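Local coordinates for predicted flavin-nucleotide-binding protein from COG3576 family structurally related to pyridoxine 5'-phosphate oxidase (Lactobacillus delbrueckii subsp. bulgaricus, PDB 2HTD) that probably binds a flavin nucleotide and may act as an oxidoreductase related to pyridoxamine 5'-phosphate oxidase, though its substrate is not established, at residues 41-46 with 55-60; 71-76 with 126-131; 104-109 with 132-137. All coordinates share one frame; numbering follows the deposited sequence.

Interaction 1: residues 41-46 with 55-60. With SO4 (sulfate ion), chain I.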
loop_
_atom_site.group_PDB
_atom_site.type_symbol
_atom_site.label_atom_id
_atom_site.label_comp_id
_atom_site.label_asym_id
_atom_site.label_seq_id
_atom_site.Cartn_x
_atom_site.Cartn_y
_atom_site.Cartn_z
ATOM N N VAL B 41 -6.020 -6.033 4.825
ATOM C CA VAL B 41 -4.685 -6.023 4.215
ATOM C C VAL B 41 -4.674 -5.107 2.997
ATOM O O VAL B 41 -5.626 -5.088 2.216
ATOM C CB VAL B 41 -4.283 -7.468 3.863
ATOM C CG1 VAL B 41 -2.943 -7.561 3.116
ATOM C CG2 VAL B 41 -4.249 -8.228 5.185
ATOM N N TYR B 42 -3.562 -4.383 2.832
ATOM C CA TYR B 42 -3.333 -3.563 1.637
ATOM C C TYR B 42 -2.206 -4.157 0.847
ATOM O O TYR B 42 -1.243 -4.681 1.417
ATOM C CB TYR B 42 -3.019 -2.091 1.980
ATOM C CG TYR B 42 -4.249 -1.326 2.273
ATOM C CD1 TYR B 42 -4.966 -1.546 3.459
ATOM C CD2 TYR B 42 -4.755 -0.399 1.386
ATOM C CE1 TYR B 42 -6.142 -0.864 3.708
ATOM C CE2 TYR B 42 -5.913 0.260 1.624
ATOM C CZ TYR B 42 -6.611 0.049 2.793
ATOM O OH TYR B 42 -7.762 0.795 2.927
ATOM N N LEU B 43 -2.348 -4.130 -0.463
ATOM C CA LEU B 43 -1.430 -4.755 -1.396
ATOM C C LEU B 43 -0.913 -3.736 -2.392
ATOM O O LEU B 43 -1.661 -2.904 -2.873
ATOM C CB LEU B 43 -2.165 -5.886 -2.120
ATOM C CG LEU B 43 -1.676 -6.706 -3.286
ATOM C CD1 LEU B 43 -2.550 -7.947 -3.343
ATOM C CD2 LEU B 43 -1.776 -5.950 -4.598
ATOM N N ALA B 44 0.363 -3.865 -2.742
ATOM C CA ALA B 44 1.026 -2.960 -3.660
ATOM C C ALA B 44 1.714 -3.762 -4.735
ATOM O O ALA B 44 2.261 -4.841 -4.457
ATOM C CB ALA B 44 2.047 -2.076 -2.928
ATOM N N THR B 45 1.652 -3.238 -5.957
ATOM C CA THR B 45 2.264 -3.816 -7.152
ATOM C C THR B 45 2.936 -2.697 -7.924
ATOM O O THR B 45 2.822 -1.520 -7.578
ATOM C CB THR B 45 1.215 -4.517 -8.062
ATOM O OG1 THR B 45 0.288 -3.557 -8.584
ATOM C CG2 THR B 45 0.484 -5.638 -7.316
ATOM N N VAL B 46 3.627 -3.074 -8.996
ATOM C CA VAL B 46 4.407 -2.141 -9.795
ATOM C C VAL B 46 3.903 -2.200 -11.215
ATOM O O VAL B 46 3.759 -3.281 -11.808
ATOM C CB VAL B 46 5.864 -2.554 -9.775
ATOM C CG1 VAL B 46 6.697 -1.578 -10.518
ATOM C CG2 VAL B 46 6.374 -2.713 -8.351
ATOM N N GLY B 55 -3.817 -0.847 -3.111
ATOM C CA GLY B 55 -5.242 -0.968 -2.800
ATOM C C GLY B 55 -5.491 -2.064 -1.765
ATOM O O GLY B 55 -4.644 -2.892 -1.497
ATOM N N PRO B 56 -6.681 -2.043 -1.160
ATOM C CA PRO B 56 -7.109 -2.981 -0.139
ATOM C C PRO B 56 -7.437 -4.358 -0.723
ATOM O O PRO B 56 -7.904 -4.412 -1.868
ATOM C CB PRO B 56 -8.375 -2.320 0.405
ATOM C CG PRO B 56 -8.966 -1.476 -0.747
ATOM C CD PRO B 56 -7.713 -1.017 -1.469
ATOM N N LYS B 57 -7.199 -5.449 0.020
ATOM C CA LYS B 57 -7.644 -6.789 -0.385
ATOM C C LYS B 57 -8.308 -7.510 0.785
ATOM O O LYS B 57 -7.645 -8.058 1.640
ATOM C CB LYS B 57 -6.482 -7.653 -0.909
ATOM C CG LYS B 57 -6.042 -7.300 -2.302
ATOM C CD LYS B 57 -7.056 -7.718 -3.403
ATOM C CE LYS B 57 -6.639 -7.111 -4.768
ATOM N NZ LYS B 57 -7.559 -7.367 -5.928
ATOM N N GLY B 58 -9.629 -7.501 0.797
ATOM C CA GLY B 58 -10.389 -8.094 1.890
ATOM C C GLY B 58 -10.300 -9.607 2.017
ATOM O O GLY B 58 -10.554 -10.167 3.087
ATOM N N SER B 59 -9.975 -10.285 0.918
ATOM C CA SER B 59 -10.002 -11.771 0.901
ATOM C C SER B 59 -8.692 -12.443 1.278
ATOM O O SER B 59 -8.556 -13.654 1.102
ATOM C CB SER B 59 -10.416 -12.258 -0.470
ATOM O OG SER B 59 -9.501 -11.798 -1.422
HETATM N N MSE B 60 -7.721 -11.690 1.795
HETATM C CA MSE B 60 -6.429 -12.255 2.153
HETATM C C MSE B 60 -6.557 -13.281 3.253
HETATM O O MSE B 60 -7.290 -13.063 4.220
HETATM C CB MSE B 60 -5.483 -11.137 2.625
HETATM C CG MSE B 60 -4.014 -11.520 2.661
HETATM SE SE MSE B 60 -3.308 -11.838 0.959
HETATM C CE MSE B 60 -3.817 -10.291 0.074
HETATM S S SO4 I . -11.462 -8.453 -2.133
HETATM O O1 SO4 I . -12.676 -9.028 -1.527
HETATM O O2 SO4 I . -11.693 -8.161 -3.570
HETATM O O3 SO4 I . -11.249 -7.083 -1.593
HETATM O O4 SO4 I . -10.304 -9.335 -1.924
HETATM O O HOH W 1 -7.805 -8.201 4.272
#

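Interaction 2: residues 71-76 with 126-131. With SO4 (sulfate ion), chain C; SO4 (sulfate ion), chain I.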
loop_
_atom_site.group_PDB
_atom_site.type_symbol
_atom_site.label_atom_id
_atom_site.label_comp_id
_atom_site.label_asym_id
_atom_site.label_seq_id
_atom_site.Cartn_x
_atom_site.Cartn_y
_atom_site.Cartn_z
ATOM N N LEU B 71 -8.378 -13.837 -3.245
ATOM C CA LEU B 71 -9.171 -13.955 -4.437
ATOM C C LEU B 71 -9.059 -12.691 -5.242
ATOM O O LEU B 71 -9.180 -11.584 -4.717
ATOM C CB LEU B 71 -10.636 -14.210 -4.081
ATOM C CG LEU B 71 -10.868 -15.388 -3.144
ATOM C CD1 LEU B 71 -12.369 -15.585 -2.838
ATOM C CD2 LEU B 71 -10.241 -16.704 -3.662
ATOM N N GLU B 72 -8.822 -12.861 -6.543
ATOM C CA GLU B 72 -8.819 -11.746 -7.451
ATOM C C GLU B 72 -10.148 -11.737 -8.184
ATOM O O GLU B 72 -10.393 -12.558 -9.077
ATOM C CB GLU B 72 -7.646 -11.841 -8.419
ATOM C CG GLU B 72 -7.559 -10.667 -9.379
ATOM C CD GLU B 72 -7.476 -9.317 -8.666
ATOM O OE1 GLU B 72 -6.584 -9.160 -7.798
ATOM O OE2 GLU B 72 -8.292 -8.414 -8.960
ATOM N N LYS B 73 -11.008 -10.817 -7.765
ATOM C CA LYS B 73 -12.372 -10.713 -8.287
ATOM C C LYS B 73 -12.491 -9.651 -9.360
ATOM O O LYS B 73 -13.241 -9.813 -10.284
ATOM C CB LYS B 73 -13.372 -10.366 -7.157
ATOM C CG LYS B 73 -13.329 -11.307 -5.925
ATOM C CD LYS B 73 -14.198 -10.765 -4.782
ATOM C CE LYS B 73 -14.027 -11.550 -3.490
ATOM N NZ LYS B 73 -14.782 -10.901 -2.331
ATOM N N THR B 74 -11.740 -8.571 -9.201
ATOM C CA THR B 74 -11.866 -7.372 -10.031
ATOM C C THR B 74 -11.070 -7.529 -11.321
ATOM O O THR B 74 -11.512 -7.104 -12.378
ATOM C CB THR B 74 -11.412 -6.111 -9.225
ATOM O OG1 THR B 74 -11.400 -4.947 -10.057
ATOM C CG2 THR B 74 -10.036 -6.291 -8.665
ATOM N N LYS B 75 -9.909 -8.168 -11.229
ATOM C CA LYS B 75 -9.025 -8.344 -12.363
ATOM C C LYS B 75 -8.729 -6.975 -12.993
ATOM O O LYS B 75 -8.947 -6.741 -14.181
ATOM C CB LYS B 75 -9.639 -9.351 -13.329
ATOM C CG LYS B 75 -9.874 -10.722 -12.647
ATOM C CD LYS B 75 -10.873 -11.560 -13.419
ATOM C CE LYS B 75 -11.319 -12.797 -12.664
ATOM N NZ LYS B 75 -12.440 -13.441 -13.437
ATOM N N GLY B 76 -8.252 -6.070 -12.131
ATOM C CA GLY B 76 -7.967 -4.678 -12.496
ATOM C C GLY B 76 -6.462 -4.444 -12.573
ATOM O O GLY B 76 -5.728 -5.296 -13.066
ATOM N N PRO B 126 -16.912 -18.385 -7.983
ATOM C CA PRO B 126 -16.311 -19.424 -8.819
ATOM C C PRO B 126 -15.503 -18.890 -9.991
ATOM O O PRO B 126 -14.696 -19.615 -10.539
ATOM C CB PRO B 126 -17.538 -20.212 -9.328
ATOM C CG PRO B 126 -18.663 -19.278 -9.212
ATOM C CD PRO B 126 -18.385 -18.500 -7.979
ATOM N N ASN B 127 -15.757 -17.646 -10.398
ATOM C CA ASN B 127 -15.010 -17.051 -11.501
ATOM C C ASN B 127 -13.863 -16.162 -11.084
ATOM O O ASN B 127 -13.154 -15.639 -11.921
ATOM C CB ASN B 127 -15.961 -16.313 -12.410
ATOM C CG ASN B 127 -17.034 -17.246 -12.952
ATOM O OD1 ASN B 127 -16.745 -18.405 -13.286
ATOM N ND2 ASN B 127 -18.258 -16.778 -12.996
ATOM N N ALA B 128 -13.639 -16.013 -9.794
ATOM C CA ALA B 128 -12.462 -15.281 -9.355
ATOM C C ALA B 128 -11.201 -16.064 -9.731
ATOM O O ALA B 128 -11.243 -17.292 -9.958
ATOM C CB ALA B 128 -12.515 -15.076 -7.853
ATOM N N PHE B 129 -10.063 -15.373 -9.768
ATOM C CA PHE B 129 -8.766 -16.049 -9.780
ATOM C C PHE B 129 -8.213 -16.177 -8.377
ATOM O O PHE B 129 -8.475 -15.325 -7.506
ATOM C CB PHE B 129 -7.750 -15.327 -10.646
ATOM C CG PHE B 129 -8.199 -15.087 -12.050
ATOM C CD1 PHE B 129 -9.071 -15.955 -12.696
ATOM C CD2 PHE B 129 -7.713 -14.000 -12.754
ATOM C CE1 PHE B 129 -9.469 -15.715 -13.994
ATOM C CE2 PHE B 129 -8.104 -13.772 -14.060
ATOM C CZ PHE B 129 -8.981 -14.624 -14.679
ATOM N N VAL B 130 -7.472 -17.255 -8.138
ATOM C CA VAL B 130 -6.858 -17.505 -6.845
ATOM C C VAL B 130 -5.407 -17.132 -6.965
ATOM O O VAL B 130 -4.696 -17.644 -7.817
ATOM C CB VAL B 130 -6.998 -18.984 -6.462
ATOM C CG1 VAL B 130 -6.216 -19.346 -5.136
ATOM C CG2 VAL B 130 -8.469 -19.362 -6.381
ATOM N N VAL B 131 -4.990 -16.170 -6.156
ATOM C CA VAL B 131 -3.604 -15.754 -6.163
ATOM C C VAL B 131 -2.937 -16.230 -4.886
ATOM O O VAL B 131 -3.343 -15.856 -3.813
ATOM C CB VAL B 131 -3.455 -14.262 -6.266
ATOM C CG1 VAL B 131 -1.939 -13.900 -6.364
ATOM C CG2 VAL B 131 -4.271 -13.719 -7.433
HETATM S S SO4 C . -7.533 -2.497 -8.963
HETATM O O1 SO4 C . -8.459 -3.628 -8.970
HETATM O O2 SO4 C . -6.195 -3.000 -8.686
HETATM O O3 SO4 C . -7.605 -1.812 -10.257
HETATM O O4 SO4 C . -8.009 -1.545 -7.975
HETATM S S SO4 I . -11.462 -8.453 -2.133
HETATM O O1 SO4 I . -12.676 -9.028 -1.527
HETATM O O2 SO4 I . -11.693 -8.161 -3.570
HETATM O O3 SO4 I . -11.249 -7.083 -1.593
HETATM O O4 SO4 I . -10.304 -9.335 -1.924
#

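Interaction 3: residues 104-109 with 132-137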
loop_
_atom_site.group_PDB
_atom_site.type_symbol
_atom_site.label_atom_id
_atom_site.label_comp_id
_atom_site.label_asym_id
_atom_site.label_seq_id
_atom_site.Cartn_x
_atom_site.Cartn_y
_atom_site.Cartn_z
ATOM N N LEU B 104 7.220 -8.934 1.332
ATOM C CA LEU B 104 7.482 -8.913 -0.110
ATOM C C LEU B 104 7.278 -10.360 -0.551
ATOM O O LEU B 104 7.815 -11.286 0.069
ATOM C CB LEU B 104 8.927 -8.445 -0.427
ATOM C CG LEU B 104 9.318 -8.388 -1.900
ATOM C CD1 LEU B 104 8.452 -7.371 -2.655
ATOM C CD2 LEU B 104 10.796 -8.040 -2.034
ATOM N N ALA B 105 6.502 -10.541 -1.624
ATOM C CA ALA B 105 6.125 -11.877 -2.092
ATOM C C ALA B 105 6.152 -11.954 -3.611
ATOM O O ALA B 105 6.033 -10.945 -4.321
ATOM C CB ALA B 105 4.737 -12.235 -1.597
ATOM N N THR B 106 6.293 -13.176 -4.106
ATOM C CA THR B 106 6.067 -13.462 -5.508
ATOM C C THR B 106 4.697 -14.107 -5.633
ATOM O O THR B 106 4.283 -14.814 -4.742
ATOM C CB THR B 106 7.164 -14.401 -6.055
ATOM O OG1 THR B 106 7.126 -15.607 -5.326
ATOM C CG2 THR B 106 8.536 -13.794 -5.908
ATOM N N ALA B 107 4.004 -13.841 -6.739
ATOM C CA ALA B 107 2.646 -14.280 -6.953
ATOM C C ALA B 107 2.603 -15.500 -7.841
ATOM O O ALA B 107 3.393 -15.622 -8.777
ATOM C CB ALA B 107 1.846 -13.181 -7.616
ATOM N N GLU B 108 1.683 -16.403 -7.524
ATOM C CA GLU B 108 1.416 -17.620 -8.307
ATOM C C GLU B 108 -0.080 -17.575 -8.566
ATOM O O GLU B 108 -0.881 -17.699 -7.639
ATOM C CB GLU B 108 1.856 -18.840 -7.480
ATOM C CG GLU B 108 1.278 -20.218 -7.834
ATOM C CD GLU B 108 1.573 -21.296 -6.752
ATOM O OE1 GLU B 108 2.758 -21.670 -6.640
ATOM O OE2 GLU B 108 0.638 -21.779 -6.037
ATOM N N VAL B 109 -0.477 -17.329 -9.809
ATOM C CA VAL B 109 -1.882 -17.125 -10.102
ATOM C C VAL B 109 -2.523 -18.374 -10.692
ATOM O O VAL B 109 -1.978 -18.966 -11.626
ATOM C CB VAL B 109 -2.082 -15.969 -11.097
ATOM C CG1 VAL B 109 -3.558 -15.775 -11.422
ATOM C CG2 VAL B 109 -1.462 -14.673 -10.558
ATOM N N ASN B 132 -1.918 -17.061 -5.030
ATOM C CA ASN B 132 -1.084 -17.477 -3.914
ATOM C C ASN B 132 0.149 -16.586 -3.881
ATOM O O ASN B 132 0.680 -16.217 -4.912
ATOM C CB ASN B 132 -0.665 -18.932 -4.062
ATOM C CG ASN B 132 -1.773 -19.920 -3.654
ATOM O OD1 ASN B 132 -2.927 -19.648 -3.795
ATOM N ND2 ASN B 132 -1.386 -21.075 -3.185
ATOM N N LEU B 133 0.643 -16.305 -2.680
ATOM C CA LEU B 133 1.745 -15.371 -2.506
ATOM C C LEU B 133 2.797 -16.082 -1.695
ATOM O O LEU B 133 2.526 -16.508 -0.574
ATOM C CB LEU B 133 1.250 -14.116 -1.809
ATOM C CG LEU B 133 0.277 -13.225 -2.573
ATOM C CD1 LEU B 133 -0.292 -12.174 -1.645
ATOM C CD2 LEU B 133 0.990 -12.598 -3.721
ATOM N N ASN B 134 3.986 -16.184 -2.262
ATOM C CA ASN B 134 5.114 -16.842 -1.651
ATOM C C ASN B 134 5.983 -15.775 -1.036
ATOM O O ASN B 134 6.614 -14.971 -1.727
ATOM C CB ASN B 134 5.933 -17.639 -2.669
ATOM C CG ASN B 134 5.074 -18.501 -3.593
ATOM O OD1 ASN B 134 4.036 -19.034 -3.192
ATOM N ND2 ASN B 134 5.495 -18.614 -4.850
ATOM N N ILE B 135 5.997 -15.757 0.286
ATOM C CA ILE B 135 6.728 -14.759 1.002
ATOM C C ILE B 135 8.218 -14.928 0.781
ATOM O O ILE B 135 8.779 -16.032 0.948
ATOM C CB ILE B 135 6.402 -14.823 2.518
ATOM C CG1 ILE B 135 4.921 -14.460 2.719
ATOM C CG2 ILE B 135 7.306 -13.855 3.277
ATOM C CD1 ILE B 135 4.411 -14.622 4.125
ATOM N N GLU B 136 8.855 -13.846 0.367
ATOM C CA GLU B 136 10.302 -13.783 0.203
ATOM C C GLU B 136 10.989 -13.128 1.386
ATOM O O GLU B 136 12.093 -13.521 1.770
ATOM C CB GLU B 136 10.658 -12.961 -1.036
ATOM C CG GLU B 136 10.301 -13.586 -2.336
ATOM C CD GLU B 136 10.916 -12.813 -3.515
ATOM O OE1 GLU B 136 11.189 -11.590 -3.368
ATOM O OE2 GLU B 136 11.161 -13.444 -4.563
ATOM N N GLU B 137 10.366 -12.082 1.921
ATOM C CA GLU B 137 10.932 -11.355 3.032
ATOM C C GLU B 137 9.817 -10.781 3.883
ATOM O O GLU B 137 8.781 -10.395 3.370
ATOM C CB GLU B 137 11.788 -10.201 2.496
ATOM C CG GLU B 137 12.689 -9.579 3.528
ATOM C CD GLU B 137 13.596 -10.607 4.206
ATOM O OE1 GLU B 137 14.352 -11.313 3.483
ATOM O OE2 GLU B 137 13.501 -10.725 5.451
HETATM O O HOH W 2 8.210 -18.273 -6.184
#

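Interaction 1: residues 41-46 with 55-60
Pro56 lies over one face of the Tyr42 ring: its CB stands 4.0 Å from the ring centroid of Tyr42 and 22° off the ring normal, a CH-pi contact in a non-hydrogen-bonded antiparallel pair. With CG anti to the carbonyl carbon (chi1 -80°), the ring reaches across toward the neighbouring strand, one face against Pro56. An alanine in place of Tyr42 lacks the ring, which would probably leave Pro56 without its CH-pi partner and Tyr42 of the second subunit without its stacking mate. The sheet's other face carries Leu43, whose CD1 meets the aliphatic stem of Lys57 at CG (3.7 Å), the two side chains crossing at a slant. Val41 and selenomethionine Met60 cross near a right angle, CB to CB 4.1 Å. Backbone bonds fix this register: Leu43 N gives a nearly straight bond (175°) to Gly55 O at 2.8 Å, and Gly55 N returns one to Leu43 O at 3.0 Å. Past the strand, the type I turn from Lys57 to Met60 offers Gly58 N and Ser59 N to a sulfate ion, with Ser59 OG 2.6 Å from its O4. The hairpin of strands 41-46 and 52-57 continues the sheet into strand 88-94, whose Leu90 packs on Leu43 and Met60; helix 77-83 touches Leu43 through Ala78, and the Tyr42 ring stacks on Tyr42 of the second subunit.

Interaction 2: residues 71-76 with 126-131
Lys75 reaches across to the Phe129 ring and lays its CE over the centre of one face, 3.5 Å from the Phe129 centroid and only 8° off the normal. The extended side chain passes across the face, at about a right angle to the run of the Phe129 side chain, and keeps NZ over the same face, 4.1 Å from the centroid of Phe129 and 25° off the normal, which satisfies cation-pi geometry. From there Lys75 NZ donates to Asn127 O at 2.8 Å, approaching 29° out of the carbonyl plane. The backbone places both partners: Glu72 and Phe129, a hydrogen-bonded antiparallel pair, join the end of strand 67-72 to the start of strand 129-139, its sheet neighbour, with Glu72 N to Phe129 O at 2.7 Å and Phe129 N to Glu72 O at 2.9 Å. After this pair the chain leaves the strand, and Lys75, with positive phi and psi, turns its side chain back over the ring. On the other face of the sheet Leu71 and Val130 lie side by side, CD2 to CG2 4.2 Å, covered by Leu120 of helix 114-120. Farther out, Glu72 makes a salt bridge with Lys57, Lys73 NZ holds O1 of one sulfate at 2.9 Å, and Tyr79 meets the Phe129 ring at a slant. A second sulfate is bound by Glu77 N and Ala78 N of helix 77-83 and by Met20 N of the second subunit. Lys75 NZ thus combines a directional carbonyl bond with a looser ring attraction, probably confining the lysine, while the sulfates, probably from the crystallisation liquor, suggest that the turn after strand 67-72 and the helix start can receive anions.

Interaction 3: residues 104-109 with 132-137
Leu104 O accepts two backbone bonds, from Glu136 N at 2.8 Å and Glu137 N at 3.3 Å, the signature of a classic beta bulge in which two residues face one. Glu136 N comes in the carbonyl plane, whereas Glu137 N is tilted from it. Leu104 N completes the site by donating to Glu137 O, and the register slips by one before Ala105 pairs with Ile135. Beyond the bulge the strands run regularly as neighbours in the antiparallel sheet, the axes of these two segments at 148°, consistent with the split beta-barrel of the pyridoxamine 5'-phosphate oxidase family. Thr106 and Asn134 exchange backbone bonds, as do Glu108 and Asn132. Alternation sorts the side chains. On one face Ala105 and Ala107 meet Leu133, whose CB is 4.0 Å from Ala105 CB and whose CD2 is 4.0 Å from Ala107 CB; Leu133 also packs against Val88, Leu90 and Tyr70, so this is the hydrophobic side. The other face is largely polar, though Leu104 also lies on it. There the Glu108 carboxylate and the Asn132 amide run alongside each other with planes 26° apart, but each finds its stronger partner outside the pair: Glu108 OE2 bonds His110, while Asn132 uses OD1 for Gln69 and ND2 for Tyr115. Thr106 and Asn134 cross at about a right angle. With the threonine hydroxyl between its backbone N and carbonyl carbon (chi1 60°), OG1 is turned to the same water as the asparagine amide: that water sits 3.0 Å from Thr106 OG1 and accepts from Asn134 ND2, also at 3.0 Å.

All three contacts join antiparallel neighbours of one sheet. Interactions 2 and 3 share strand 129-139, which pairs with strand 67-72 in the former and strand 99-110 in the latter; interaction 1 lies at the hairpin edge of the sheet order yet is the most buried, with the second subunit among its covers. Its side-chain chemistry is mainly apolar, whereas interaction 2, farther from the chain centre, relies on a lysine over a ring. Interaction 3 divides apolar and polar work between two faces. Interactions 1 and 2 are joined by charge and a shared anion; apolar links do the rest, Met60 packing on Leu133 and Val131 on Ala107.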